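Local atomic coordinates of hyperpolarization-activated (Ih) channel (Strongylocentrotus purpuratus, PDB entry 2PTM), a protein that probably conducts potassium ions through the cell membrane in response to voltage, and binds cyclic nucleotides such as cAMP in its carboxy-terminal region. Residues 94-99 and 114-119. Residues are numbered along the deposited sequence; the frame is centred on the assembly and turned at random.
Sequences LEFEVF and RMFFIQ
Two donors grip Glu-97 OE2: Arg-114 NE, 2.8 Å from it, and the hydroxyl of Ser-167 on the intervening strand. Glu-97 OE1 takes Arg-114 NH2 at 2.9 Å and 166°, the straighter half of a side-on, bidentate salt bridge. Both oxygens use their syn lone pairs, and the carboxylate and guanidinium planes lie only 24° apart, although OE2 sits somewhat out of the guanidinium plane, while OE1 lies in it. The arginine reaches across as an extended chain from CG to NE, after a first torsion (chi1 65°) that sets CG between the backbone N and the carbonyl carbon. Phe-116 CZ lies over the rim of one guanidinium face, 3.3 Å above the plane, while Phe-99 CZ meets the edge, 4.0 Å from Arg-114 NH2. The salt bridge spans strand 163-169, which runs between 95-99 and 114-118 in the beta roll of the cyclic nucleotide-binding domain and pairs antiparallel with each. Arg-114 NH2 also forms a salt bridge to Glu-58 of the second subunit, carrying the charge network across the tetramer interface. With an alanine at Arg-114, Glu-97 would probably keep Ser-167 but lose its cationic mate, as would Glu-58 of the second subunit, and the tip of Phe-116 would lose the flat group lying against it. That ring packs against Phe-142 of the cAMP pocket. Farther along, Leu-94 CD2 crosses to Phe-117 CD2 at 3.8 Å.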
loop_
_atom_site.group_PDB
_atom_site.type_symbol
_atom_site.label_atom_id
_atom_site.label_comp_id
_atom_site.label_asym_id
_atom_site.label_seq_id
_atom_site.Cartn_x
_atom_site.Cartn_y
_atom_site.Cartn_z
ATOM N N LEU A 94 9.211 16.338 0.774
ATOM C CA LEU A 94 8.253 17.302 0.226
ATOM C C LEU A 94 7.454 16.716 -0.944
ATOM O O LEU A 94 7.977 15.920 -1.714
ATOM C CB LEU A 94 8.975 18.575 -0.220
ATOM C CG LEU A 94 9.616 19.440 0.867
ATOM C CD1 LEU A 94 10.345 20.615 0.227
ATOM C CD2 LEU A 94 8.563 19.933 1.850
ATOM N N GLU A 95 6.187 17.106 -1.070
ATOM C CA GLU A 95 5.365 16.704 -2.212
ATOM C C GLU A 95 4.982 17.923 -3.040
ATOM O O GLU A 95 4.463 18.896 -2.509
ATOM C CB GLU A 95 4.095 15.994 -1.741
ATOM C CG GLU A 95 4.346 14.597 -1.197
ATOM C CD GLU A 95 4.726 13.610 -2.287
ATOM O OE1 GLU A 95 4.308 13.814 -3.445
ATOM O OE2 GLU A 95 5.441 12.632 -1.987
ATOM N N PHE A 96 5.233 17.873 -4.341
ATOM C CA PHE A 96 4.899 18.998 -5.220
ATOM C C PHE A 96 3.388 19.107 -5.408
ATOM O O PHE A 96 2.712 18.109 -5.659
ATOM C CB PHE A 96 5.575 18.799 -6.571
ATOM C CG PHE A 96 5.372 19.934 -7.528
ATOM C CD1 PHE A 96 5.848 21.198 -7.234
ATOM C CD2 PHE A 96 4.717 19.733 -8.730
ATOM C CE1 PHE A 96 5.678 22.244 -8.123
ATOM C CE2 PHE A 96 4.548 20.779 -9.629
ATOM C CZ PHE A 96 5.022 22.037 -9.320
ATOM N N GLU A 97 2.853 20.313 -5.276
ATOM C CA GLU A 97 1.421 20.534 -5.475
ATOM C C GLU A 97 1.261 21.818 -6.255
ATOM O O GLU A 97 2.061 22.737 -6.100
ATOM C CB GLU A 97 0.673 20.648 -4.131
ATOM C CG GLU A 97 0.640 19.339 -3.314
ATOM C CD GLU A 97 -0.281 19.409 -2.110
ATOM O OE1 GLU A 97 -1.358 20.034 -2.208
ATOM O OE2 GLU A 97 0.069 18.831 -1.063
ATOM N N VAL A 98 0.238 21.880 -7.096
ATOM C CA VAL A 98 -0.068 23.110 -7.817
ATOM C C VAL A 98 -1.510 23.461 -7.523
ATOM O O VAL A 98 -2.371 22.571 -7.515
ATOM C CB VAL A 98 0.115 22.937 -9.352
ATOM C CG1 VAL A 98 -0.572 24.073 -10.101
ATOM C CG2 VAL A 98 1.593 22.873 -9.719
ATOM N N PHE A 99 -1.765 24.747 -7.263
ATOM C CA PHE A 99 -3.115 25.270 -7.094
ATOM C C PHE A 99 -3.349 26.460 -8.041
ATOM O O PHE A 99 -2.399 27.065 -8.556
ATOM C CB PHE A 99 -3.377 25.693 -5.632
ATOM C CG PHE A 99 -3.524 24.536 -4.667
ATOM C CD1 PHE A 99 -4.786 24.041 -4.330
ATOM C CD2 PHE A 99 -2.406 23.960 -4.080
ATOM C CE1 PHE A 99 -4.934 22.984 -3.451
ATOM C CE2 PHE A 99 -2.536 22.895 -3.187
ATOM C CZ PHE A 99 -3.811 22.405 -2.869
ATOM N N ARG A 114 -1.304 18.501 6.573
ATOM C CA ARG A 114 0.006 18.850 6.032
ATOM C C ARG A 114 0.227 20.365 6.080
ATOM O O ARG A 114 -0.721 21.128 6.266
ATOM C CB ARG A 114 0.139 18.339 4.584
ATOM C CG ARG A 114 -0.812 18.989 3.557
ATOM C CD ARG A 114 -0.978 18.090 2.332
ATOM N NE ARG A 114 -1.575 18.767 1.179
ATOM C CZ ARG A 114 -2.879 18.970 1.019
ATOM N NH1 ARG A 114 -3.732 18.561 1.953
ATOM N NH2 ARG A 114 -3.332 19.586 -0.069
ATOM N N MET A 115 1.480 20.790 5.919
ATOM C CA MET A 115 1.804 22.210 5.784
ATOM C C MET A 115 2.411 22.432 4.407
ATOM O O MET A 115 2.685 21.464 3.689
ATOM C CB MET A 115 2.785 22.670 6.860
ATOM C CG MET A 115 4.177 22.069 6.708
ATOM S SD MET A 115 5.355 22.958 7.722
ATOM C CE MET A 115 5.313 24.571 6.958
ATOM N N PHE A 116 2.622 23.699 4.049
ATOM C CA PHE A 116 3.005 24.067 2.683
ATOM C C PHE A 116 4.139 25.077 2.640
ATOM O O PHE A 116 4.139 26.049 3.401
ATOM C CB PHE A 116 1.815 24.689 1.950
ATOM C CG PHE A 116 0.599 23.811 1.910
ATOM C CD1 PHE A 116 0.353 22.998 0.808
ATOM C CD2 PHE A 116 -0.303 23.802 2.968
ATOM C CE1 PHE A 116 -0.775 22.188 0.766
ATOM C CE2 PHE A 116 -1.423 22.988 2.933
ATOM C CZ PHE A 116 -1.660 22.179 1.834
ATOM N N PHE A 117 5.083 24.860 1.731
ATOM C CA PHE A 117 6.123 25.842 1.426
ATOM C C PHE A 117 5.811 26.420 0.060
ATOM O O PHE A 117 5.502 25.668 -0.866
ATOM C CB PHE A 117 7.499 25.173 1.387
ATOM C CG PHE A 117 7.959 24.678 2.724
ATOM C CD1 PHE A 117 8.724 25.489 3.549
ATOM C CD2 PHE A 117 7.606 23.414 3.168
ATOM C CE1 PHE A 117 9.144 25.041 4.785
ATOM C CE2 PHE A 117 8.021 22.956 4.413
ATOM C CZ PHE A 117 8.790 23.770 5.220
ATOM N N ILE A 118 5.896 27.743 -0.076
ATOM C CA ILE A 118 5.584 28.386 -1.348
ATOM C C ILE A 118 6.830 28.487 -2.222
ATOM O O ILE A 118 7.787 29.185 -1.878
ATOM C CB ILE A 118 5.009 29.806 -1.148
ATOM C CG1 ILE A 118 3.748 29.762 -0.272
ATOM C CG2 ILE A 118 4.697 30.466 -2.490
ATOM C CD1 ILE A 118 3.177 31.158 0.061
ATOM N N GLN A 119 6.831 27.779 -3.346
ATOM C CA GLN A 119 7.915 27.949 -4.300
ATOM C C GLN A 119 7.630 29.218 -5.064
ATOM O O GLN A 119 8.429 30.160 -5.062
ATOM C CB GLN A 119 7.996 26.790 -5.279
ATOM C CG GLN A 119 9.095 27.001 -6.334
ATOM C CD GLN A 119 9.219 25.821 -7.249
ATOM O OE1 GLN A 119 8.318 25.535 -8.040
ATOM N NE2 GLN A 119 10.329 25.109 -7.139
#